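ATP-dependent DNA ligase (Mycobacterium tuberculosis, PDB 6NHX) uses ATP to ligate double-stranded DNA, repairing double-strand breaks together with Ku by non-homologous end joining. Local coordinates at residues A9-T14 / R178-W183; A27-W32 / I166-D171; H188-E193 / Y278-P283. The protein carries 1 engineered substitution. All blocks are in the same frame, centred on the assembly; numbering follows the deposited sequence.

Interaction 1 (A9-T14 / R178-W183); sequences APMLAT and RRCASW. With ATP (adenosine-5'-triphosphate), chain B.
M11 keeps CG trans to its backbone nitrogen (chi1 -174°) and stays straight to CE, which carries its thioether out over W183. R179 also leaves the backbone trans (chi1 -167°), but a bend at chi3 (-57°) turns the edge of its guanidinium to A13 O. The M11 contact is evident from the methyl: CE lies 3.6 Å from the centroid of the W183 five-membered ring, close to the ring normal. This is a CH-pi approach, and M11 SD over the same face makes it a Met-aromatic contact. M11 CE also closes to 3.3 Å from S182 OG, and C180 CB flanks it, so the methyl packs against C180, S182 and W183 of the type I turn. W183 CZ3 in turn lies 3.7 Å from ATP C2, placing the ring beside the base.

R179 uses its two terminal nitrogens differently. NH1 donates to A13 O at 2.8 Å, in the plane of both the guanidinium and the carbonyl, and to ATP O1G at 2.9 Å. NH2 reaches ATP O2G, also at 2.9 Å, while L12 CD1 covers one face of the group. The protein carbonyl thus helps to fix the rotation of a guanidinium that grips the gamma phosphate with two nitrogens.

In the backbone, L12 and R179 form a parallel bridge, with bonds from L12 N to R178 O and from C180 N to L12 O. T14 spans the corner: its N donates almost straight to W183 O at 2.8 Å, and its OG1 donates to C180 O from above that carbonyl's plane.

Strand 12-15 lies between strands 179-180 and 184-187 in the mixed sheet. R36 of strand 35-42 touches P10, L12 and W183 and donates to M11 O, and K168 of strand 164-169 makes a cation-pi contact with W183.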
loop_
_atom_site.group_PDB
_atom_site.type_symbol
_atom_site.label_atom_id
_atom_site.label_comp_id
_atom_site.label_asym_id
_atom_site.label_seq_id
_atom_site.Cartn_x
_atom_site.Cartn_y
_atom_site.Cartn_z
ATOM N N ALA A 9 -10.726 -5.942 -12.930
ATOM C CA ALA A 9 -10.091 -6.005 -11.626
ATOM C C ALA A 9 -8.581 -6.017 -11.816
ATOM O O ALA A 9 -8.085 -6.511 -12.833
ATOM C CB ALA A 9 -10.515 -7.271 -10.866
ATOM N N PRO A 10 -7.832 -5.471 -10.862
ATOM C CA PRO A 10 -6.382 -5.344 -11.052
ATOM C C PRO A 10 -5.671 -6.689 -11.020
ATOM O O PRO A 10 -6.078 -7.628 -10.329
ATOM C CB PRO A 10 -5.939 -4.477 -9.867
ATOM C CG PRO A 10 -7.196 -3.886 -9.303
ATOM C CD PRO A 10 -8.288 -4.859 -9.606
ATOM N N MET A 11 -4.600 -6.759 -11.805
ATOM C CA MET A 11 -3.638 -7.846 -11.734
ATOM C C MET A 11 -2.809 -7.699 -10.460
ATOM O O MET A 11 -2.554 -6.594 -9.983
ATOM C CB MET A 11 -2.727 -7.741 -12.956
ATOM C CG MET A 11 -1.739 -8.877 -13.126
ATOM S SD MET A 11 -0.904 -8.729 -14.717
ATOM C CE MET A 11 0.278 -10.082 -14.588
ATOM N N LEU A 12 -2.380 -8.829 -9.904
ATOM C CA LEU A 12 -1.700 -8.851 -8.613
ATOM C C LEU A 12 -0.344 -9.540 -8.732
ATOM O O LEU A 12 -0.120 -10.357 -9.627
ATOM C CB LEU A 12 -2.572 -9.535 -7.557
ATOM C CG LEU A 12 -3.932 -8.869 -7.329
ATOM C CD1 LEU A 12 -4.804 -9.752 -6.438
ATOM C CD2 LEU A 12 -3.770 -7.477 -6.720
ATOM N N ALA A 13 0.555 -9.190 -7.803
ATOM C CA ALA A 13 1.937 -9.661 -7.793
ATOM C C ALA A 13 2.125 -10.767 -6.767
ATOM O O ALA A 13 1.410 -10.851 -5.768
ATOM C CB ALA A 13 2.913 -8.524 -7.467
ATOM N N THR A 14 3.102 -11.610 -7.027
ATOM C CA THR A 14 3.447 -12.702 -6.124
ATOM C C THR A 14 4.623 -12.292 -5.248
ATOM O O THR A 14 5.622 -11.772 -5.757
ATOM C CB THR A 14 3.872 -13.914 -6.942
ATOM O OG1 THR A 14 2.837 -14.246 -7.875
ATOM C CG2 THR A 14 4.081 -15.097 -6.058
ATOM N N ARG A 178 -6.142 -11.572 -11.317
ATOM C CA ARG A 178 -5.335 -12.753 -11.024
ATOM C C ARG A 178 -3.994 -12.343 -10.438
ATOM O O ARG A 178 -3.396 -11.351 -10.864
ATOM C CB ARG A 178 -5.058 -13.565 -12.291
ATOM C CG ARG A 178 -6.272 -14.250 -12.880
ATOM C CD ARG A 178 -5.873 -15.120 -14.065
ATOM N NE ARG A 178 -5.767 -16.535 -13.704
ATOM C CZ ARG A 178 -4.657 -17.109 -13.246
ATOM N NH1 ARG A 178 -3.554 -16.391 -13.086
ATOM N NH2 ARG A 178 -4.652 -18.402 -12.944
ATOM N N ARG A 179 -3.512 -13.119 -9.476
ATOM C CA ARG A 179 -2.153 -12.977 -8.975
ATOM C C ARG A 179 -1.256 -13.899 -9.786
ATOM O O ARG A 179 -1.553 -15.088 -9.929
ATOM C CB ARG A 179 -2.098 -13.342 -7.492
ATOM C CG ARG A 179 -0.804 -12.920 -6.822
ATOM C CD ARG A 179 -0.790 -13.291 -5.332
ATOM N NE ARG A 179 -1.915 -12.707 -4.597
ATOM C CZ ARG A 179 -1.927 -11.489 -4.066
ATOM N NH1 ARG A 179 -0.871 -10.686 -4.187
ATOM N NH2 ARG A 179 -3.001 -11.079 -3.392
ATOM N N CYS A 180 -0.165 -13.356 -10.329
ATOM C CA CYS A 180 0.572 -14.043 -11.380
ATOM C C CYS A 180 2.061 -14.110 -11.079
ATOM O O CYS A 180 2.634 -13.206 -10.463
ATOM C CB CYS A 180 0.386 -13.318 -12.718
ATOM S SG CYS A 180 -1.338 -13.231 -13.239
ATOM N N ALA A 181 2.689 -15.182 -11.567
ATOM C CA ALA A 181 4.130 -15.347 -11.435
ATOM C C ALA A 181 4.914 -14.341 -12.268
ATOM O O ALA A 181 6.112 -14.150 -12.028
ATOM C CB ALA A 181 4.536 -16.771 -11.827
ATOM N N SER A 182 4.268 -13.665 -13.215
ATOM C CA SER A 182 4.939 -12.684 -14.054
ATOM C C SER A 182 5.146 -11.343 -13.355
ATOM O O SER A 182 5.815 -10.466 -13.920
ATOM C CB SER A 182 4.128 -12.484 -15.332
ATOM O OG SER A 182 2.799 -12.128 -14.981
ATOM N N TRP A 183 4.565 -11.145 -12.171
ATOM C CA TRP A 183 4.789 -9.952 -11.360
ATOM C C TRP A 183 5.279 -10.408 -9.997
ATOM O O TRP A 183 4.634 -11.244 -9.361
ATOM C CB TRP A 183 3.489 -9.163 -11.147
ATOM C CG TRP A 183 2.972 -8.328 -12.282
ATOM C CD1 TRP A 183 3.272 -8.443 -13.598
ATOM C CD2 TRP A 183 2.066 -7.238 -12.161
ATOM N NE1 TRP A 183 2.583 -7.484 -14.326
ATOM C CE2 TRP A 183 1.834 -6.737 -13.455
ATOM C CE3 TRP A 183 1.407 -6.648 -11.079
ATOM C CZ2 TRP A 183 0.979 -5.647 -13.697
ATOM C CZ3 TRP A 183 0.561 -5.576 -11.312
ATOM C CH2 TRP A 183 0.358 -5.090 -12.611
HETATM P PG ATP B . -1.833 -7.542 -2.113
HETATM O O1G ATP B . -0.723 -7.988 -3.043
HETATM O O2G ATP B . -2.938 -8.558 -1.892
HETATM O O3G ATP B . -2.364 -6.164 -2.466
HETATM P PB ATP B . -0.700 -6.129 0.187
HETATM O O1B ATP B . -0.179 -6.575 1.530
HETATM O O2B ATP B . -1.737 -5.033 0.078
HETATM O O3B ATP B . -1.170 -7.434 -0.635
HETATM P PA ATP B . 2.087 -5.668 -0.468
HETATM O O1A ATP B . 2.525 -7.057 -0.117
HETATM O O2A ATP B . 2.339 -4.453 0.386
HETATM O O3A ATP B . 0.519 -5.724 -0.761
HETATM O "O5'" ATP B . 2.470 -5.379 -2.015
HETATM C "C5'" ATP B . 2.415 -4.055 -2.539
HETATM C "C4'" ATP B . 0.991 -3.686 -2.968
HETATM O "O4'" ATP B . 1.074 -2.448 -3.674
HETATM C "C3'" ATP B . 0.360 -4.683 -3.916
HETATM O "O3'" ATP B . -1.057 -4.562 -3.827
HETATM C "C2'" ATP B . 0.801 -4.138 -5.244
HETATM O "O2'" ATP B . -0.034 -4.575 -6.325
HETATM C "C1'" ATP B . 0.703 -2.630 -5.039
HETATM N N9 ATP B . 1.717 -1.891 -5.817
HETATM C C8 ATP B . 2.506 -0.887 -5.357
HETATM N N7 ATP B . 3.304 -0.403 -6.349
HETATM C C5 ATP B . 2.997 -1.104 -7.457
HETATM C C6 ATP B . 3.476 -1.118 -8.832
HETATM N N6 ATP B . 4.459 -0.295 -9.214
HETATM N N1 ATP B . 2.916 -1.993 -9.680
HETATM C C2 ATP B . 1.943 -2.837 -9.316
HETATM N N3 ATP B . 1.463 -2.892 -8.064
HETATM C C4 ATP B . 1.965 -2.073 -7.113
#

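Interaction 2 (A27-W32 / I166-D171); sequences AFEGMW and IAKRRD. Engineered in segment 27-32: M31 (natural residue Lys). With ATP (adenosine-5'-triphosphate), chain B.
In E29, which forms an antiparallel hydrogen-bonded pair with I166, CB passes 3.7 Å from I166 O and lies near the adenine amine. With CG beside the backbone N (chi1 -69°) and the chain extended beyond it, the carboxylate is delivered to the rim of the base. CD comes within 3.2 Å of K168 NZ. The oxygens divide the work: OE1 forms a salt bridge with K168 NZ at 2.9 Å, weak as a hydrogen bond, and also bonds to Y124 OH, while OE2 accepts from ATP N6 at 2.8 Å in a nearly straight bond.

K168 crosses from the neighbouring strand, extended beyond CG, and NZ donates to ATP N1 at 2.9 Å. G30 O takes a second bond from N6, more bent, and W32 N donates to N7 at 2.9 Å. I166 CG1 rests on the adenine face, 3.5 Å from C6. Its CD1 meets CE of M31, an engineered residue (naturally Lys).

Four backbone bonds, two in each of the pairs A27 with K168 and E29 with I166, hold the strands together. Between them F28 and A167 form a non-hydrogen-bonded pair on the opposite face, where A167 CB lies 3.6 Å from F28 CE1. These strands form the adenine-binding side of the nucleotidyltransferase domain of ATP-dependent DNA ligases.

The chemistry reads out adenine: the amine is met by two acceptors, while N1 and N7 each receive a donor. The E29 carboxylate probably offsets the charge of K168, and an ammonium donating to N1 would favour that nitrogen unprotonated.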
loop_
_atom_site.group_PDB
_atom_site.type_symbol
_atom_site.label_atom_id
_atom_site.label_comp_id
_atom_site.label_asym_id
_atom_site.label_seq_id
_atom_site.Cartn_x
_atom_site.Cartn_y
_atom_site.Cartn_z
ATOM N N ALA A 27 11.379 -5.987 -16.171
ATOM C CA ALA A 27 11.378 -4.565 -15.853
ATOM C C ALA A 27 11.156 -4.420 -14.356
ATOM O O ALA A 27 10.527 -5.277 -13.730
ATOM C CB ALA A 27 10.263 -3.852 -16.622
ATOM N N PHE A 28 11.676 -3.334 -13.780
ATOM C CA PHE A 28 11.614 -3.121 -12.339
ATOM C C PHE A 28 10.985 -1.770 -12.047
ATOM O O PHE A 28 11.412 -0.743 -12.593
ATOM C CB PHE A 28 13.008 -3.209 -11.731
ATOM C CG PHE A 28 13.664 -4.525 -11.995
ATOM C CD1 PHE A 28 13.224 -5.675 -11.358
ATOM C CD2 PHE A 28 14.678 -4.630 -12.928
ATOM C CE1 PHE A 28 13.808 -6.897 -11.633
ATOM C CE2 PHE A 28 15.249 -5.848 -13.218
ATOM C CZ PHE A 28 14.827 -6.983 -12.553
ATOM N N GLU A 29 9.952 -1.779 -11.210
ATOM C CA GLU A 29 9.266 -0.568 -10.794
ATOM C C GLU A 29 9.398 -0.394 -9.292
ATOM O O GLU A 29 9.538 -1.381 -8.551
ATOM C CB GLU A 29 7.771 -0.681 -11.105
ATOM C CG GLU A 29 7.402 -0.668 -12.583
ATOM C CD GLU A 29 5.897 -0.664 -12.799
ATOM O OE1 GLU A 29 5.456 -1.178 -13.839
ATOM O OE2 GLU A 29 5.163 -0.155 -11.928
ATOM N N GLY A 30 9.336 0.839 -8.824
ATOM C CA GLY A 30 9.171 1.072 -7.406
ATOM C C GLY A 30 7.834 0.563 -6.902
ATOM O O GLY A 30 6.821 0.576 -7.606
ATOM N N MET A 31 7.841 0.047 -5.672
ATOM C CA MET A 31 6.608 -0.312 -4.980
ATOM C C MET A 31 6.083 0.920 -4.247
ATOM O O MET A 31 6.773 1.463 -3.374
ATOM C CB MET A 31 6.869 -1.438 -3.983
ATOM C CG MET A 31 5.636 -1.781 -3.161
ATOM S SD MET A 31 6.001 -2.931 -1.823
ATOM C CE MET A 31 6.352 -4.420 -2.760
ATOM N N TRP A 32 4.863 1.341 -4.589
ATOM C CA TRP A 32 4.242 2.558 -4.056
ATOM C C TRP A 32 3.145 2.186 -3.058
ATOM O O TRP A 32 2.149 1.558 -3.439
ATOM C CB TRP A 32 3.648 3.407 -5.185
ATOM C CG TRP A 32 4.541 3.533 -6.390
ATOM C CD1 TRP A 32 4.232 3.185 -7.686
ATOM C CD2 TRP A 32 5.892 4.012 -6.410
ATOM N NE1 TRP A 32 5.312 3.441 -8.514
ATOM C CE2 TRP A 32 6.349 3.923 -7.748
ATOM C CE3 TRP A 32 6.776 4.479 -5.418
ATOM C CZ2 TRP A 32 7.636 4.328 -8.125
ATOM C CZ3 TRP A 32 8.058 4.870 -5.796
ATOM C CH2 TRP A 32 8.474 4.794 -7.141
ATOM N N ILE A 166 8.519 -3.868 -7.568
ATOM C CA ILE A 166 7.723 -4.838 -8.314
ATOM C C ILE A 166 8.480 -5.130 -9.594
ATOM O O ILE A 166 8.691 -4.224 -10.414
ATOM C CB ILE A 166 6.307 -4.341 -8.659
ATOM C CG1 ILE A 166 5.689 -3.543 -7.503
ATOM C CG2 ILE A 166 5.440 -5.534 -9.131
ATOM C CD1 ILE A 166 5.210 -4.413 -6.381
ATOM N N ALA A 167 8.856 -6.386 -9.796
ATOM C CA ALA A 167 9.405 -6.809 -11.073
ATOM C C ALA A 167 8.279 -7.330 -11.946
ATOM O O ALA A 167 7.417 -8.083 -11.487
ATOM C CB ALA A 167 10.425 -7.930 -10.860
ATOM N N LYS A 168 8.278 -6.929 -13.219
ATOM C CA LYS A 168 7.250 -7.359 -14.152
ATOM C C LYS A 168 7.918 -7.889 -15.411
ATOM O O LYS A 168 8.805 -7.237 -15.972
ATOM C CB LYS A 168 6.294 -6.201 -14.465
ATOM C CG LYS A 168 5.607 -5.689 -13.209
ATOM C CD LYS A 168 4.781 -4.426 -13.474
ATOM C CE LYS A 168 4.107 -3.922 -12.205
ATOM N NZ LYS A 168 3.388 -2.634 -12.472
ATOM N N ARG A 169 7.523 -9.085 -15.833
ATOM C CA ARG A 169 8.145 -9.676 -17.010
ATOM C C ARG A 169 7.872 -8.823 -18.240
ATOM O O ARG A 169 6.734 -8.407 -18.494
ATOM C CB ARG A 169 7.586 -11.079 -17.230
ATOM C CG ARG A 169 8.295 -12.160 -16.453
ATOM C CD ARG A 169 7.980 -13.557 -16.996
ATOM N NE ARG A 169 8.579 -13.746 -18.311
ATOM C CZ ARG A 169 9.766 -14.306 -18.527
ATOM N NH1 ARG A 169 10.489 -14.758 -17.509
ATOM N NH2 ARG A 169 10.228 -14.416 -19.768
ATOM N N ARG A 170 8.924 -8.556 -19.016
ATOM C CA ARG A 170 8.770 -7.688 -20.178
ATOM C C ARG A 170 7.802 -8.268 -21.207
ATOM O O ARG A 170 7.142 -7.509 -21.925
ATOM C CB ARG A 170 10.140 -7.420 -20.797
ATOM C CG ARG A 170 11.017 -6.544 -19.908
ATOM C CD ARG A 170 12.407 -6.343 -20.471
ATOM N NE ARG A 170 13.160 -5.352 -19.704
ATOM C CZ ARG A 170 12.996 -4.036 -19.803
ATOM N NH1 ARG A 170 12.105 -3.536 -20.645
ATOM N NH2 ARG A 170 13.722 -3.216 -19.054
ATOM N N ASP A 171 7.706 -9.591 -21.297
ATOM C CA ASP A 171 6.855 -10.250 -22.279
ATOM C C ASP A 171 5.442 -10.536 -21.774
ATOM O O ASP A 171 4.684 -11.217 -22.472
ATOM C CB ASP A 171 7.518 -11.549 -22.774
ATOM C CG ASP A 171 7.680 -12.593 -21.673
ATOM O OD1 ASP A 171 8.367 -13.611 -21.918
ATOM O OD2 ASP A 171 7.127 -12.421 -20.570
HETATM P PG ATP B . -1.833 -7.542 -2.113
HETATM O O1G ATP B . -0.723 -7.988 -3.043
HETATM O O2G ATP B . -2.938 -8.558 -1.892
HETATM O O3G ATP B . -2.364 -6.164 -2.466
HETATM P PB ATP B . -0.700 -6.129 0.187
HETATM O O1B ATP B . -0.179 -6.575 1.530
HETATM O O2B ATP B . -1.737 -5.033 0.078
HETATM O O3B ATP B . -1.170 -7.434 -0.635
HETATM P PA ATP B . 2.087 -5.668 -0.468
HETATM O O1A ATP B . 2.525 -7.057 -0.117
HETATM O O2A ATP B . 2.339 -4.453 0.386
HETATM O O3A ATP B . 0.519 -5.724 -0.761
HETATM O "O5'" ATP B . 2.470 -5.379 -2.015
HETATM C "C5'" ATP B . 2.415 -4.055 -2.539
HETATM C "C4'" ATP B . 0.991 -3.686 -2.968
HETATM O "O4'" ATP B . 1.074 -2.448 -3.674
HETATM C "C3'" ATP B . 0.360 -4.683 -3.916
HETATM O "O3'" ATP B . -1.057 -4.562 -3.827
HETATM C "C2'" ATP B . 0.801 -4.138 -5.244
HETATM O "O2'" ATP B . -0.034 -4.575 -6.325
HETATM C "C1'" ATP B . 0.703 -2.630 -5.039
HETATM N N9 ATP B . 1.717 -1.891 -5.817
HETATM C C8 ATP B . 2.506 -0.887 -5.357
HETATM N N7 ATP B . 3.304 -0.403 -6.349
HETATM C C5 ATP B . 2.997 -1.104 -7.457
HETATM C C6 ATP B . 3.476 -1.118 -8.832
HETATM N N6 ATP B . 4.459 -0.295 -9.214
HETATM N N1 ATP B . 2.916 -1.993 -9.680
HETATM C C2 ATP B . 1.943 -2.837 -9.316
HETATM N N3 ATP B . 1.463 -2.892 -8.064
HETATM C C4 ATP B . 1.965 -2.073 -7.113
#

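Interaction 3 (H188-E193 / Y278-P283); sequences HWNTQE and YSEWTP
The Y278 ring takes N190 CB over one face, 3.8 Å from the ring centroid, a CH-pi contact. At its edge lie T191 C and Q192 N, while Q192 CB approaches obliquely near CE2. Two indoles are met edge-on instead. W189 offers CE3 to Y278 O at 3.5 Å, and W281 points CZ2 at Q192 OE1, 3.6 Å away, with the amide and indole planes 59° apart. Y278 reaches the N190 side chain because its chi1 of 71° sets the ring between its own backbone N and carbonyl carbon.

The rotation of the N190 amide is set in part by its partner: ND2 donates to S279 O at 3.0 Å, and that oxygen lies in the amide plane. Y278 N donates to N190 O, also at 3.0 Å. The return link is made through a water, which accepts from N190 N and donates to Y278 O, both at 2.8 Å. The backbones of N190 and Y278 are thus linked by one direct bond and one water bridge; deeper in the sheet Q192 bonds to V276. A second water lies 2.6 Å from Y278 OH.

Q192 NE2 donates to E193 O at 2.8 Å and to V305 O, and OE1 accepts from E307 N, tying the amide to the chain's C-terminal residues.

The arrangement joins strand 190-201 to the chain leaving strand 273-278, within the antiparallel sheet of the OB-type C-terminal region. Between the segments no salt bridge forms; amide, carbonyl and water hydrogen bonds and ring contacts make the link, so it depends on direction and fit rather than on charge.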
loop_
_atom_site.group_PDB
_atom_site.type_symbol
_atom_site.label_atom_id
_atom_site.label_comp_id
_atom_site.label_asym_id
_atom_site.label_seq_id
_atom_site.Cartn_x
_atom_site.Cartn_y
_atom_site.Cartn_z
ATOM N N HIS A 188 11.904 -4.009 1.177
ATOM C CA HIS A 188 13.159 -3.916 1.911
ATOM C C HIS A 188 13.021 -4.410 3.341
ATOM O O HIS A 188 13.948 -5.027 3.875
ATOM C CB HIS A 188 13.650 -2.479 1.917
ATOM C CG HIS A 188 13.809 -1.924 0.545
ATOM N ND1 HIS A 188 14.730 -2.415 -0.351
ATOM C CD2 HIS A 188 13.138 -0.941 -0.102
ATOM C CE1 HIS A 188 14.624 -1.759 -1.492
ATOM N NE2 HIS A 188 13.666 -0.860 -1.365
ATOM N N TRP A 189 11.894 -4.142 3.990
ATOM C CA TRP A 189 11.708 -4.475 5.397
ATOM C C TRP A 189 10.882 -5.736 5.557
ATOM O O TRP A 189 9.865 -5.917 4.880
ATOM C CB TRP A 189 10.972 -3.351 6.124
ATOM C CG TRP A 189 11.790 -2.143 6.412
ATOM C CD1 TRP A 189 11.985 -1.067 5.589
ATOM C CD2 TRP A 189 12.526 -1.875 7.610
ATOM N NE1 TRP A 189 12.800 -0.143 6.211
ATOM C CE2 TRP A 189 13.146 -0.619 7.451
ATOM C CE3 TRP A 189 12.717 -2.579 8.808
ATOM C CZ2 TRP A 189 13.944 -0.053 8.437
ATOM C CZ3 TRP A 189 13.511 -2.012 9.791
ATOM C CH2 TRP A 189 14.115 -0.760 9.596
ATOM N N ASN A 190 11.305 -6.587 6.497
ATOM C CA ASN A 190 10.399 -7.587 7.036
ATOM C C ASN A 190 9.161 -6.882 7.571
ATOM O O ASN A 190 9.258 -5.820 8.193
ATOM C CB ASN A 190 11.060 -8.301 8.214
ATOM C CG ASN A 190 12.204 -9.178 7.798
ATOM O OD1 ASN A 190 12.203 -9.749 6.707
ATOM N ND2 ASN A 190 13.198 -9.296 8.671
ATOM N N THR A 191 7.994 -7.474 7.326
ATOM C CA THR A 191 6.724 -6.949 7.812
ATOM C C THR A 191 5.996 -8.029 8.602
ATOM O O THR A 191 6.143 -9.226 8.338
ATOM C CB THR A 191 5.881 -6.412 6.643
ATOM O OG1 THR A 191 6.599 -5.340 6.013
ATOM C CG2 THR A 191 4.538 -5.886 7.114
ATOM N N GLN A 192 5.257 -7.601 9.625
ATOM C CA GLN A 192 4.524 -8.521 10.485
ATOM C C GLN A 192 3.149 -7.928 10.750
ATOM O O GLN A 192 3.041 -6.746 11.090
ATOM C CB GLN A 192 5.275 -8.715 11.809
ATOM C CG GLN A 192 4.552 -9.575 12.849
ATOM C CD GLN A 192 4.335 -10.996 12.383
ATOM O OE1 GLN A 192 5.285 -11.680 11.977
ATOM N NE2 GLN A 192 3.081 -11.460 12.435
ATOM N N GLU A 193 2.107 -8.740 10.573
ATOM C CA GLU A 193 0.777 -8.382 11.027
ATOM C C GLU A 193 0.699 -8.534 12.540
ATOM O O GLU A 193 1.206 -9.508 13.125
ATOM C CB GLU A 193 -0.268 -9.276 10.365
ATOM C CG GLU A 193 -0.323 -9.092 8.858
ATOM C CD GLU A 193 -1.046 -10.220 8.160
ATOM O OE1 GLU A 193 -1.651 -11.069 8.846
ATOM O OE2 GLU A 193 -1.004 -10.253 6.913
ATOM N N TYR A 278 9.837 -4.369 10.799
ATOM C CA TYR A 278 10.725 -4.675 11.910
ATOM C C TYR A 278 12.015 -5.229 11.336
ATOM O O TYR A 278 12.056 -5.710 10.198
ATOM C CB TYR A 278 10.083 -5.677 12.889
ATOM C CG TYR A 278 9.975 -7.072 12.322
ATOM C CD1 TYR A 278 10.915 -8.047 12.632
ATOM C CD2 TYR A 278 8.939 -7.414 11.459
ATOM C CE1 TYR A 278 10.827 -9.308 12.104
ATOM C CE2 TYR A 278 8.842 -8.680 10.921
ATOM C CZ TYR A 278 9.789 -9.624 11.247
ATOM O OH TYR A 278 9.692 -10.883 10.709
ATOM N N SER A 279 13.071 -5.178 12.150
ATOM C CA SER A 279 14.332 -5.783 11.742
ATOM C C SER A 279 14.340 -7.264 12.088
ATOM O O SER A 279 14.404 -8.123 11.204
ATOM C CB SER A 279 15.509 -5.059 12.401
ATOM O OG SER A 279 15.352 -5.021 13.806
ATOM N N GLU A 280 14.250 -7.579 13.376
ATOM C CA GLU A 280 14.263 -8.959 13.840
ATOM C C GLU A 280 13.414 -9.049 15.098
ATOM O O GLU A 280 13.134 -8.045 15.755
ATOM C CB GLU A 280 15.684 -9.451 14.174
ATOM C CG GLU A 280 16.704 -9.350 13.044
ATOM C CD GLU A 280 16.392 -10.275 11.876
ATOM O OE1 GLU A 280 15.650 -11.262 12.073
ATOM O OE2 GLU A 280 16.888 -10.011 10.759
ATOM N N TRP A 281 13.009 -10.270 15.432
ATOM C CA TRP A 281 12.382 -10.524 16.720
ATOM C C TRP A 281 13.464 -10.646 17.783
ATOM O O TRP A 281 14.548 -11.178 17.524
ATOM C CB TRP A 281 11.604 -11.840 16.678
ATOM C CG TRP A 281 10.364 -11.822 15.834
ATOM C CD1 TRP A 281 10.273 -12.144 14.514
ATOM C CD2 TRP A 281 9.032 -11.504 16.261
ATOM N NE1 TRP A 281 8.970 -12.034 14.087
ATOM C CE2 TRP A 281 8.189 -11.642 15.140
ATOM C CE3 TRP A 281 8.472 -11.106 17.480
ATOM C CZ2 TRP A 281 6.816 -11.398 15.202
ATOM C CZ3 TRP A 281 7.108 -10.870 17.542
ATOM C CH2 TRP A 281 6.297 -11.014 16.409
ATOM N N THR A 282 13.184 -10.129 18.971
ATOM C CA THR A 282 14.034 -10.457 20.103
ATOM C C THR A 282 13.667 -11.842 20.618
ATOM O O THR A 282 12.570 -12.340 20.360
ATOM C CB THR A 282 13.831 -9.457 21.233
ATOM O OG1 THR A 282 12.574 -9.717 21.865
ATOM C CG2 THR A 282 13.874 -8.026 20.731
ATOM N N PRO A 283 14.569 -12.493 21.357
ATOM C CA PRO A 283 14.221 -13.801 21.932
ATOM C C PRO A 283 13.022 -13.764 22.875
ATOM O O PRO A 283 12.366 -14.796 23.053
ATOM C CB PRO A 283 15.509 -14.231 22.648
ATOM C CG PRO A 283 16.282 -12.965 22.850
ATOM C CD PRO A 283 15.958 -12.109 21.666
HETATM O O HOH W 1 13.653 -5.939 7.970
HETATM O O HOH W 2 7.282 -11.161 9.727
#

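Overall arrangement
Interactions 1 and 2 build adjoining parts of one mixed sheet and of one ATP pocket. Their centres are 11 Å apart, and they touch directly: W183 CD1 packs 3.6 Å from K168 CG, and S182 O probably accepts from R169 N at 2.9 Å. Interaction 2 reads the adenine edge, whereas interaction 1 contributes R179 to the gamma phosphate, so together they span the nucleotide's length. Interaction 3 belongs to the C-terminal region, its centre about 25 and 24 Å from those of interactions 1 and 2. Even so, the T191 side chain lies about 7 Å from ATP and about 5 Å from that of E163, a probable manganese ligand.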